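DyP (PDB 3VXJ) is a haem b dye-decolorizing peroxidase that probably oxidises dyes and phenolic compounds at the expense of hydrogen peroxide. Local coordinates at residues 42-47 / 136-141; 47-52 / 65-70. One frame throughout, in Å; residues are numbered along the deposited sequence.

Contact 1: residues 42-47 / 136-141; sequences KTYVPE and DDISST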
ATOM      1  N   LYS A  42      20.471 -19.317  -5.820  1.00 13.31           N
ATOM      2  CA  LYS A  42      20.091 -20.726  -5.813  1.00 14.18           C
ATOM      3  C   LYS A  42      20.271 -21.365  -4.436  1.00 14.44           C
ATOM      4  O   LYS A  42      19.507 -22.251  -4.067  1.00 15.28           O
ATOM      5  CB  LYS A  42      20.850 -21.497  -6.894  1.00 14.83           C
ATOM      6  CG  LYS A  42      20.330 -21.219  -8.300  1.00 16.04           C
ATOM      7  CD  LYS A  42      21.214 -21.836  -9.378  1.00 19.08           C
ATOM      8  CE  LYS A  42      20.457 -21.964 -10.691  1.00 21.68           C
ATOM      9  NZ  LYS A  42      21.297 -22.515 -11.799  1.00 24.97           N
ATOM     10  N   THR A  43      21.273 -20.908  -3.686  1.00 13.80           N
ATOM     11  CA  THR A  43      21.467 -21.316  -2.295  1.00 15.15           C
ATOM     12  C   THR A  43      20.369 -20.745  -1.397  1.00 14.22           C
ATOM     13  O   THR A  43      19.815 -21.436  -0.538  1.00 15.33           O
ATOM     14  CB  THR A  43      22.827 -20.809  -1.758  1.00 15.34           C
ATOM     15  OG1 THR A  43      23.883 -21.305  -2.587  1.00 18.31           O
ATOM     16  CG2 THR A  43      23.055 -21.272  -0.334  1.00 17.65           C
ATOM     17  N   TYR A  44      20.076 -19.469  -1.601  1.00 13.32           N
ATOM     18  CA  TYR A  44      19.194 -18.712  -0.722  1.00 12.90           C
ATOM     19  C   TYR A  44      17.718 -19.111  -0.821  1.00 12.99           C
ATOM     20  O   TYR A  44      17.045 -19.266   0.199  1.00 13.14           O
ATOM     21  CB  TYR A  44      19.370 -17.219  -1.011  1.00 12.44           C
ATOM     22  CG  TYR A  44      18.738 -16.320   0.019  1.00 11.72           C
ATOM     23  CD1 TYR A  44      19.363 -16.102   1.243  1.00 12.00           C
ATOM     24  CD2 TYR A  44      17.521 -15.684  -0.232  1.00 10.86           C
ATOM     25  CE1 TYR A  44      18.790 -15.281   2.195  1.00 11.49           C
ATOM     26  CE2 TYR A  44      16.931 -14.866   0.712  1.00 11.39           C
ATOM     27  CZ  TYR A  44      17.570 -14.665   1.922  1.00 10.79           C
ATOM     28  OH  TYR A  44      16.997 -13.856   2.868  1.00 11.98           O
ATOM     29  N   VAL A  45      17.225 -19.295  -2.042  1.00 13.16           N
ATOM     30  CA  VAL A  45      15.781 -19.414  -2.265  1.00 13.98           C
ATOM     31  C   VAL A  45      15.113 -20.566  -1.496  1.00 14.77           C
ATOM     32  O   VAL A  45      14.166 -20.316  -0.750  1.00 14.82           O
ATOM     33  CB  VAL A  45      15.422 -19.414  -3.775  1.00 14.07           C
ATOM     34  CG1 VAL A  45      13.949 -19.788  -4.001  1.00 15.15           C
ATOM     35  CG2 VAL A  45      15.716 -18.065  -4.378  1.00 14.57           C
ATOM     36  N   PRO A  46      15.617 -21.811  -1.638  1.00 15.64           N
ATOM     37  CA  PRO A  46      14.948 -22.911  -0.934  1.00 16.57           C
ATOM     38  C   PRO A  46      14.985 -22.769   0.585  1.00 16.83           C
ATOM     39  O   PRO A  46      14.116 -23.304   1.272  1.00 18.28           O
ATOM     40  CB  PRO A  46      15.747 -24.155  -1.363  1.00 17.47           C
ATOM     41  CG  PRO A  46      17.051 -23.627  -1.849  1.00 18.30           C
ATOM     42  CD  PRO A  46      16.748 -22.297  -2.452  1.00 16.42           C
ATOM     43  N   GLU A  47      15.977 -22.043   1.096  1.00 16.55           N
ATOM     44  CA  GLU A  47      16.168 -21.871   2.537  1.00 17.58           C
ATOM     45  C   GLU A  47      15.306 -20.778   3.165  1.00 16.15           C
ATOM     46  O   GLU A  47      14.864 -20.911   4.307  1.00 17.28           O
ATOM     47  CB  GLU A  47      17.646 -21.589   2.854  1.00 18.52           C
ATOM     48  CG  GLU A  47      18.620 -22.688   2.429  1.00 22.87           C
ATOM     49  CD  GLU A  47      18.194 -24.083   2.868  1.00 27.91           C
ATOM     50  OE1 GLU A  47      17.956 -24.297   4.078  1.00 30.56           O
ATOM     51  OE2 GLU A  47      18.104 -24.977   1.994  1.00 30.37           O
ATOM     52  N   ASP A 136      22.041 -10.050   8.168  1.00 12.38           N
ATOM     53  CA  ASP A 136      23.390 -10.605   8.221  1.00 13.01           C
ATOM     54  C   ASP A 136      23.486 -11.916   7.426  1.00 12.56           C
ATOM     55  O   ASP A 136      24.518 -12.199   6.813  1.00 12.83           O
ATOM     56  CB  ASP A 136      23.827 -10.829   9.670  1.00 13.93           C
ATOM     57  CG  ASP A 136      24.102  -9.530  10.414  1.00 15.66           C
ATOM     58  OD1 ASP A 136      24.125  -8.437   9.798  1.00 19.50           O
ATOM     59  OD2 ASP A 136      24.304  -9.608  11.641  1.00 19.83           O
ATOM     60  N   ASP A 137      22.412 -12.706   7.440  1.00 12.16           N
ATOM     61  CA  ASP A 137      22.339 -13.947   6.666  1.00 12.43           C
ATOM     62  C   ASP A 137      22.394 -13.658   5.164  1.00 12.26           C
ATOM     63  O   ASP A 137      23.074 -14.361   4.417  1.00 12.17           O
ATOM     64  CB  ASP A 137      21.073 -14.729   7.042  1.00 12.89           C
ATOM     65  CG  ASP A 137      20.902 -16.000   6.234  1.00 14.15           C
ATOM     66  OD1 ASP A 137      21.725 -16.928   6.384  1.00 17.61           O
ATOM     67  OD2 ASP A 137      19.920 -16.096   5.477  1.00 15.15           O
ATOM     68  N   ILE A 138      21.706 -12.605   4.730  1.00 11.87           N
ATOM     69  CA  ILE A 138      21.838 -12.148   3.343  1.00 12.01           C
ATOM     70  C   ILE A 138      23.285 -11.738   3.035  1.00 12.44           C
ATOM     71  O   ILE A 138      23.844 -12.150   2.021  1.00 12.21           O
ATOM     72  CB  ILE A 138      20.856 -11.001   3.021  1.00 11.29           C
ATOM     73  CG1 ILE A 138      19.428 -11.550   3.007  1.00 11.99           C
ATOM     74  CG2 ILE A 138      21.218 -10.330   1.675  1.00 11.79           C
ATOM     75  CD1 ILE A 138      18.346 -10.501   3.052  1.00 12.70           C
ATOM     76  N   SER A 139      23.898 -10.957   3.922  1.00 13.29           N
ATOM     77  CA  SER A 139      25.292 -10.546   3.730  1.00 14.56           C
ATOM     78  C   SER A 139      26.241 -11.737   3.617  1.00 15.24           C
ATOM     79  O   SER A 139      27.139 -11.742   2.770  1.00 16.01           O
ATOM     80  CB  SER A 139      25.742  -9.613   4.855  1.00 14.92           C
ATOM     81  OG  SER A 139      24.954  -8.435   4.867  1.00 16.22           O
ATOM     82  N   SER A 140      26.032 -12.734   4.469  1.00 15.34           N
ATOM     83  CA  SER A 140      26.862 -13.940   4.494  1.00 16.33           C
ATOM     84  C   SER A 140      26.695 -14.784   3.230  1.00 15.89           C
ATOM     85  O   SER A 140      27.668 -15.313   2.691  1.00 17.17           O
ATOM     86  CB  SER A 140      26.544 -14.780   5.735  1.00 16.70           C
ATOM     87  OG  SER A 140      27.369 -15.934   5.795  1.00 20.74           O
ATOM     88  N   THR A 141      25.459 -14.907   2.757  1.00 14.42           N
ATOM     89  CA  THR A 141      25.161 -15.742   1.597  1.00 14.63           C
ATOM     90  C   THR A 141      25.564 -15.068   0.283  1.00 14.15           C
ATOM     91  O   THR A 141      26.162 -15.696  -0.593  1.00 14.69           O
ATOM     92  CB  THR A 141      23.669 -16.143   1.583  1.00 14.37           C
ATOM     93  OG1 THR A 141      23.376 -16.886   2.777  1.00 16.61           O
ATOM     94  CG2 THR A 141      23.338 -17.007   0.367  1.00 15.51           C
TER
HETATM   95  O   HOH W   1      18.103 -14.061   5.328  1.00  5.28           O
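Tyr44 spans the gap between two helices to reach Asp137, Ile138 and Thr141, a helix–helix contact carried largely by one aromatic side chain on the outer side of the DyP-type alpha+beta barrel domain. The segments 42-47 and 136-141 run roughly antiparallel, at 147°, and their axes come no nearer than 10.9 Å. At this separation the side chains make the contact, chiefly the ring of Tyr44. The phenol ring does so because CG of Tyr44 is anti to the backbone N (chi1 -168°), which sends the ring across the gap. Its hydroxyl end lies against Ile138: Tyr44 OH lies 3.4 Å from Ile138 CG1, Ile138 CD1 is also close to the hydroxyl, and the two side chains meet at a slant. Nearer the root of the ring, the methyl CG2 of Thr141 lies 4.2 Å from Tyr44 CD1, and the outer fringe is a loose methyl-to-methyl touch between Thr43 and Thr141. Asp137 OD2 stands at the ring edge, near its plane, the carboxylate being turned 31° from the ring. No direct hydrogen bond joins the segments; instead a water in the plane of the ring accepts from Tyr44 OH at 2.7 Å and donates to Asp137 OD2 at 2.7 Å, a water bridge between the phenol and the carboxylate. Thr141 turns its hydroxyl back to its own helix, where OG1 donates to Asp137 O at 3.0 Å. That carbonyl also receives Thr141 N, from the opposite face of its plane. Around this pair, Phe142 packs edge-to-face with Tyr44, Asp137 OD2 also forms a salt bridge with Arg48 NE, and Ile138 rests on Phe121 and Ile123 of strand 119-125, while Val45 of helix 34-48 packs against helix 433-440.

Contact 2: residues 47-52 / 65-70; sequences ERITSA and AFVNLG
The backbone of 47-52 leaves its helix at Ile49 and passes along strand 65-70, where Thr50 N donates to Val67 O at 2.9 Å, nearly straight at 168°. Thr50 adds a second grip through its side chain: its hydroxyl, set beside its own backbone N (chi1 -46°), accepts from Val67 N at 3.0 Å. One residue thus engages both the N-H and the carbonyl of Val67. Asn68 closes the arrangement from the strand side. Its ND2 donates to a lone pair of Thr50 O at 3.0 Å and also to Val67 O at 2.8 Å, the latter from above the carbonyl plane; both acceptors lie near the amide plane, which, with Asn68 OD1 accepting from Asp14 N, should hold the amide in its rotation. Val67 O is therefore shared by two donors.

Apolar groups flank these bonds. The methyl CG2 of Thr50 approaches the Phe66 ring at CD1, 3.7 Å away, and Ile49 CD1 lies 3.9 Å from Leu69 CB. Toward the helix end a water donates to both Arg48 O and Ala65 O, while Ser51 OG caps the next helix at Ile54 N. Strand 65-71 pairs on its other edge with strand 119-125, so here the loop joining two helices is pinned along an outermost strand of the N-terminal of two four-stranded antiparallel sheets, each of the ferredoxin-like type known from DyP peroxidases.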
ATOM      1  N   GLU A  47      15.977 -22.043   1.096  1.00 16.55           N
ATOM      2  CA  GLU A  47      16.168 -21.871   2.537  1.00 17.58           C
ATOM      3  C   GLU A  47      15.306 -20.778   3.165  1.00 16.15           C
ATOM      4  O   GLU A  47      14.864 -20.911   4.307  1.00 17.28           O
ATOM      5  CB  GLU A  47      17.646 -21.589   2.854  1.00 18.52           C
ATOM      6  CG  GLU A  47      18.620 -22.688   2.429  1.00 22.87           C
ATOM      7  CD  GLU A  47      18.194 -24.083   2.868  1.00 27.91           C
ATOM      8  OE1 GLU A  47      17.956 -24.297   4.078  1.00 30.56           O
ATOM      9  OE2 GLU A  47      18.104 -24.977   1.994  1.00 30.37           O
ATOM     10  N   ARG A  48      15.077 -19.704   2.416  1.00 14.42           N
ATOM     11  CA  ARG A  48      14.581 -18.456   3.001  1.00 13.57           C
ATOM     12  C   ARG A  48      13.328 -17.846   2.378  1.00 12.38           C
ATOM     13  O   ARG A  48      12.621 -17.087   3.042  1.00 11.88           O
ATOM     14  CB  ARG A  48      15.693 -17.402   2.997  1.00 13.54           C
ATOM     15  CG  ARG A  48      16.921 -17.773   3.833  1.00 15.56           C
ATOM     16  CD  ARG A  48      16.662 -17.613   5.323  1.00 18.92           C
ATOM     17  NE  ARG A  48      17.879 -17.838   6.098  1.00 20.79           N
ATOM     18  CZ  ARG A  48      18.052 -18.818   6.981  1.00 23.51           C
ATOM     19  NH1 ARG A  48      17.073 -19.678   7.235  1.00 25.59           N
ATOM     20  NH2 ARG A  48      19.206 -18.924   7.624  1.00 25.89           N
ATOM     21  N   ILE A  49      13.063 -18.127   1.106  1.00 11.50           N
ATOM     22  CA  ILE A  49      11.955 -17.440   0.429  1.00 11.19           C
ATOM     23  C   ILE A  49      10.623 -18.080   0.808  1.00 11.43           C
ATOM     24  O   ILE A  49      10.398 -19.270   0.564  1.00 12.76           O
ATOM     25  CB  ILE A  49      12.150 -17.348  -1.100  1.00 10.92           C
ATOM     26  CG1 ILE A  49      13.398 -16.506  -1.445  1.00 11.23           C
ATOM     27  CG2 ILE A  49      10.885 -16.780  -1.775  1.00 11.36           C
ATOM     28  CD1 ILE A  49      13.314 -14.997  -1.138  1.00 10.68           C
ATOM     29  N   THR A  50       9.752 -17.270   1.398  1.00 10.99           N
ATOM     30  CA  THR A  50       8.528 -17.733   2.034  1.00 11.21           C
ATOM     31  C   THR A  50       7.319 -17.693   1.105  1.00 10.74           C
ATOM     32  O   THR A  50       6.955 -16.625   0.594  1.00 10.55           O
ATOM     33  CB  THR A  50       8.252 -16.888   3.290  1.00 11.42           C
ATOM     34  OG1 THR A  50       9.466 -16.755   4.044  1.00 12.21           O
ATOM     35  CG2 THR A  50       7.190 -17.543   4.146  1.00 12.74           C
ATOM     36  N   SER A  51       6.704 -18.854   0.905  1.00 11.16           N
ATOM     37  CA  SER A  51       5.532 -18.991   0.052  1.00 11.49           C
ATOM     38  C   SER A  51       4.223 -18.632   0.753  1.00 11.70           C
ATOM     39  O   SER A  51       4.156 -18.571   1.987  1.00 11.68           O
ATOM     40  CB  SER A  51       5.427 -20.429  -0.458  1.00 11.89           C
ATOM     41  OG  SER A  51       5.064 -21.310   0.598  1.00 13.66           O
ATOM     42  N   ALA A  52       3.182 -18.414  -0.048  1.00 11.77           N
ATOM     43  CA  ALA A  52       1.827 -18.256   0.460  1.00 12.74           C
ATOM     44  C   ALA A  52       1.410 -19.457   1.322  1.00 14.06           C
ATOM     45  O   ALA A  52       0.753 -19.287   2.360  1.00 14.96           O
ATOM     46  CB  ALA A  52       0.862 -18.051  -0.702  1.00 12.77           C
ATOM     47  N   ALA A  65      11.521 -15.528  10.504  1.00 21.68           N
ATOM     48  CA  ALA A  65      11.347 -14.442   9.553  1.00 19.19           C
ATOM     49  C   ALA A  65      10.875 -14.959   8.205  1.00 17.58           C
ATOM     50  O   ALA A  65      11.230 -16.058   7.780  1.00 19.25           O
ATOM     51  CB  ALA A  65      12.634 -13.636   9.411  1.00 21.47           C
ATOM     52  N   PHE A  66      10.066 -14.140   7.541  1.00 13.37           N
ATOM     53  CA  PHE A  66       9.633 -14.393   6.180  1.00 12.39           C
ATOM     54  C   PHE A  66      10.501 -13.541   5.276  1.00 10.90           C
ATOM     55  O   PHE A  66      10.791 -12.384   5.598  1.00 10.86           O
ATOM     56  CB  PHE A  66       8.171 -13.973   5.984  1.00 12.62           C
ATOM     57  CG  PHE A  66       7.202 -14.595   6.961  1.00 13.06           C
ATOM     58  CD1 PHE A  66       7.394 -15.887   7.454  1.00 13.95           C
ATOM     59  CD2 PHE A  66       6.068 -13.889   7.366  1.00 15.38           C
ATOM     60  CE1 PHE A  66       6.482 -16.457   8.345  1.00 16.34           C
ATOM     61  CE2 PHE A  66       5.148 -14.455   8.258  1.00 16.40           C
ATOM     62  CZ  PHE A  66       5.359 -15.744   8.747  1.00 16.65           C
ATOM     63  N   VAL A  67      10.899 -14.087   4.132  1.00 10.14           N
ATOM     64  CA  VAL A  67      11.640 -13.290   3.147  1.00  9.71           C
ATOM     65  C   VAL A  67      11.020 -13.418   1.761  1.00  9.05           C
ATOM     66  O   VAL A  67      10.708 -14.513   1.302  1.00  8.66           O
ATOM     67  CB  VAL A  67      13.150 -13.658   3.079  1.00  9.31           C
ATOM     68  CG1 VAL A  67      13.905 -12.639   2.204  1.00  9.89           C
ATOM     69  CG2 VAL A  67      13.757 -13.717   4.484  1.00  9.61           C
ATOM     70  N   ASN A  68      10.804 -12.268   1.123  1.00  8.42           N
ATOM     71  CA  ASN A  68      10.421 -12.200  -0.279  1.00  8.23           C
ATOM     72  C   ASN A  68      11.440 -11.342  -1.034  1.00  7.90           C
ATOM     73  O   ASN A  68      12.231 -10.618  -0.422  1.00  8.21           O
ATOM     74  CB  ASN A  68       9.007 -11.633  -0.439  1.00  8.72           C
ATOM     75  CG  ASN A  68       7.890 -12.661  -0.169  1.00  8.58           C
ATOM     76  OD1 ASN A  68       6.717 -12.329  -0.337  1.00  9.98           O
ATOM     77  ND2 ASN A  68       8.236 -13.890   0.270  1.00  8.90           N
ATOM     78  N   LEU A  69      11.418 -11.429  -2.362  1.00  7.97           N
ATOM     79  CA  LEU A  69      12.451 -10.824  -3.187  1.00  8.15           C
ATOM     80  C   LEU A  69      11.884 -10.343  -4.515  1.00  8.04           C
ATOM     81  O   LEU A  69      11.263 -11.111  -5.259  1.00  8.33           O
ATOM     82  CB  LEU A  69      13.595 -11.825  -3.418  1.00  9.28           C
ATOM     83  CG  LEU A  69      14.737 -11.469  -4.381  1.00  8.75           C
ATOM     84  CD1 LEU A  69      15.524 -10.247  -3.912  1.00 10.11           C
ATOM     85  CD2 LEU A  69      15.661 -12.661  -4.520  1.00 10.37           C
ATOM     86  N   GLY A  70      12.102  -9.062  -4.799  1.00  7.73           N
ATOM     87  CA  GLY A  70      11.702  -8.469  -6.070  1.00  7.77           C
ATOM     88  C   GLY A  70      12.863  -7.814  -6.792  1.00  8.00           C
ATOM     89  O   GLY A  70      13.870  -7.438  -6.183  1.00  8.46           O
TER
HETATM   90  O   HOH W   2      12.675 -17.368   5.853  1.00  8.46           O

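How the contacts relate
The two contacts have centres about 11 Å apart, both in the N-terminal DyP-type alpha+beta barrel domain. Along the chain the segments of contact 2 come between those of contact 1, sharing Glu47 with the first of them, and helix 34-48 serves both. Joins between them are direct: Arg48 NE meets Asp137 OD2 in a salt bridge of 2.8 Å, and Tyr44 packs on Val67 and Ile49. The end of helix 34-48 is thereby tied both to helix 128-142 and to strand 65-71, in a part of the fold away from the haem and dimethoxyphenol sites.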